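Local atomic coordinates of N-acetylgalactosaminyltransferase 7 (Homo sapiens, PDB entry 6IWR), a protein that belongs to the polypeptide GalNAc transferase family and joins a GT-A-type glycosyltransferase domain to a ricin-type beta-trefoil lectin domain. Residues G114-M117 against V118-D121. Numbering follows the deposited sequence.
Sequences GFNM and VASD
Asn116 stands at the N-cap of the short helix 117-122, and the first turn of that helix winds directly out of it. The carbonyl O of Asn116 accepts a hydrogen bond from Ser120 N at 3.1 Å, 174° at the hydrogen. One residue on, Asp121 N reaches Met117 O at 2.8 Å. Asparagine is common at N-caps because its side-chain oxygen can accept a bond from the N-H groups that the first turn leaves without a backbone acceptor. With CG anti to the backbone N (chi1 -173°), the side chain lies over the methyl of Ala119, CG of Asn116 to CB of Ala119 3.5 Å. Met117 is bent at both chi2 and chi3, which sets its terminal methyl CE beside the carboxylate of Asp121 in plain van der Waals proximity. OD1 of Asp121 is itself hydrogen-bonded to Ser161, while the hydroxyl of Ser120 bonds Arg165 and Ser161, so polar groups from Ser120 and Asp121 join this turn to helix 160-173. Before the cap, Gly114 ends helix 103-113 with positive phi (85°), a backbone shape in which a CB would press on the preceding carbonyl O. Phe115 then turns away from the new helix and meets His243 edge-to-face. The connection from helix 103-113 into helix 117-122 is packed between its neighbours: Val118 packs back on Ile106 and Ser109 of helix 103-113, Met117 rests on Ser161 and Thr162 of helix 160-173, and Asn116 bonds through its backbone to Gly275, just beyond strand 264-274.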
ATOM      1  N   GLY A 114      -9.128   5.270 -12.791  1.00 39.09           N
ATOM      2  CA  GLY A 114      -8.304   4.103 -12.577  1.00 36.32           C
ATOM      3  C   GLY A 114      -7.513   3.671 -13.787  1.00 35.89           C
ATOM      4  O   GLY A 114      -6.674   2.772 -13.671  1.00 37.63           O
ATOM      5  N   PHE A 115      -7.753   4.276 -14.942  1.00 34.74           N
ATOM      6  CA  PHE A 115      -6.932   4.081 -16.123  1.00 32.50           C
ATOM      7  C   PHE A 115      -6.334   5.414 -16.547  1.00 36.38           C
ATOM      8  O   PHE A 115      -6.841   6.488 -16.221  1.00 34.19           O
ATOM      9  CB  PHE A 115      -7.739   3.494 -17.278  1.00 31.60           C
ATOM     10  CG  PHE A 115      -8.519   2.287 -16.904  1.00 33.29           C
ATOM     11  CD1 PHE A 115      -7.897   1.214 -16.282  1.00 37.03           C
ATOM     12  CD2 PHE A 115      -9.883   2.216 -17.162  1.00 35.55           C
ATOM     13  CE1 PHE A 115      -8.603   0.073 -15.937  1.00 32.90           C
ATOM     14  CE2 PHE A 115     -10.610   1.075 -16.800  1.00 38.81           C
ATOM     15  CZ  PHE A 115      -9.958   0.002 -16.192  1.00 34.81           C
ATOM     16  N   ASN A 116      -5.214   5.325 -17.247  1.00 34.00           N
ATOM     17  CA  ASN A 116      -4.587   6.474 -17.883  1.00 31.20           C
ATOM     18  C   ASN A 116      -5.482   6.887 -19.038  1.00 33.39           C
ATOM     19  O   ASN A 116      -5.320   6.414 -20.161  1.00 32.14           O
ATOM     20  CB  ASN A 116      -3.200   6.090 -18.370  1.00 30.08           C
ATOM     21  CG  ASN A 116      -2.422   7.253 -18.885  1.00 33.44           C
ATOM     22  OD1 ASN A 116      -1.185   7.220 -18.885  1.00 31.28           O
ATOM     23  ND2 ASN A 116      -3.122   8.306 -19.318  1.00 27.78           N
ATOM     24  N   MET A 117      -6.438   7.783 -18.782  1.00 29.78           N
ATOM     25  CA  MET A 117      -7.358   8.133 -19.857  1.00 28.80           C
ATOM     26  C   MET A 117      -6.749   9.109 -20.853  1.00 31.18           C
ATOM     27  O   MET A 117      -7.209   9.172 -22.002  1.00 32.11           O
ATOM     28  CB  MET A 117      -8.650   8.708 -19.307  1.00 25.31           C
ATOM     29  CG  MET A 117      -9.544   7.664 -18.683  1.00 36.76           C
ATOM     30  SD  MET A 117     -10.204   6.416 -19.818  1.00 35.16           S
ATOM     31  CE  MET A 117     -10.854   7.480 -21.104  1.00 34.88           C
ATOM     32  N   VAL A 118      -5.736   9.890 -20.455  1.00 29.35           N
ATOM     33  CA  VAL A 118      -5.115  10.755 -21.449  1.00 26.16           C
ATOM     34  C   VAL A 118      -4.449   9.903 -22.518  1.00 29.10           C
ATOM     35  O   VAL A 118      -4.590  10.169 -23.719  1.00 31.22           O
ATOM     36  CB  VAL A 118      -4.140  11.762 -20.801  1.00 29.21           C
ATOM     37  CG1 VAL A 118      -4.392  11.896 -19.308  1.00 30.42           C
ATOM     38  CG2 VAL A 118      -2.682  11.423 -21.099  1.00 31.45           C
ATOM     39  N   ALA A 119      -3.785   8.819 -22.108  1.00 30.16           N
ATOM     40  CA  ALA A 119      -3.237   7.872 -23.072  1.00 25.97           C
ATOM     41  C   ALA A 119      -4.347   7.229 -23.899  1.00 31.81           C
ATOM     42  O   ALA A 119      -4.324   7.298 -25.138  1.00 29.30           O
ATOM     43  CB  ALA A 119      -2.398   6.817 -22.361  1.00 23.83           C
ATOM     44  N   SER A 120      -5.350   6.624 -23.238  1.00 30.56           N
ATOM     45  CA  SER A 120      -6.422   5.978 -23.994  1.00 27.47           C
ATOM     46  C   SER A 120      -7.053   6.932 -25.002  1.00 32.37           C
ATOM     47  O   SER A 120      -7.389   6.529 -26.128  1.00 33.82           O
ATOM     48  CB  SER A 120      -7.511   5.435 -23.075  1.00 23.97           C
ATOM     49  OG  SER A 120      -8.649   5.137 -23.865  1.00 22.52           O
ATOM     50  N   ASP A 121      -7.237   8.197 -24.613  1.00 29.44           N
ATOM     51  CA  ASP A 121      -7.923   9.140 -25.487  1.00 29.70           C
ATOM     52  C   ASP A 121      -7.148   9.442 -26.769  1.00 27.57           C
ATOM     53  O   ASP A 121      -7.751   9.936 -27.721  1.00 37.40           O
ATOM     54  CB  ASP A 121      -8.218  10.448 -24.744  1.00 26.56           C
ATOM     55  CG  ASP A 121      -9.407  10.336 -23.820  1.00 31.76           C
ATOM     56  OD1 ASP A 121      -9.985   9.227 -23.724  1.00 34.58           O
ATOM     57  OD2 ASP A 121      -9.766  11.362 -23.191  1.00 33.47           O
TER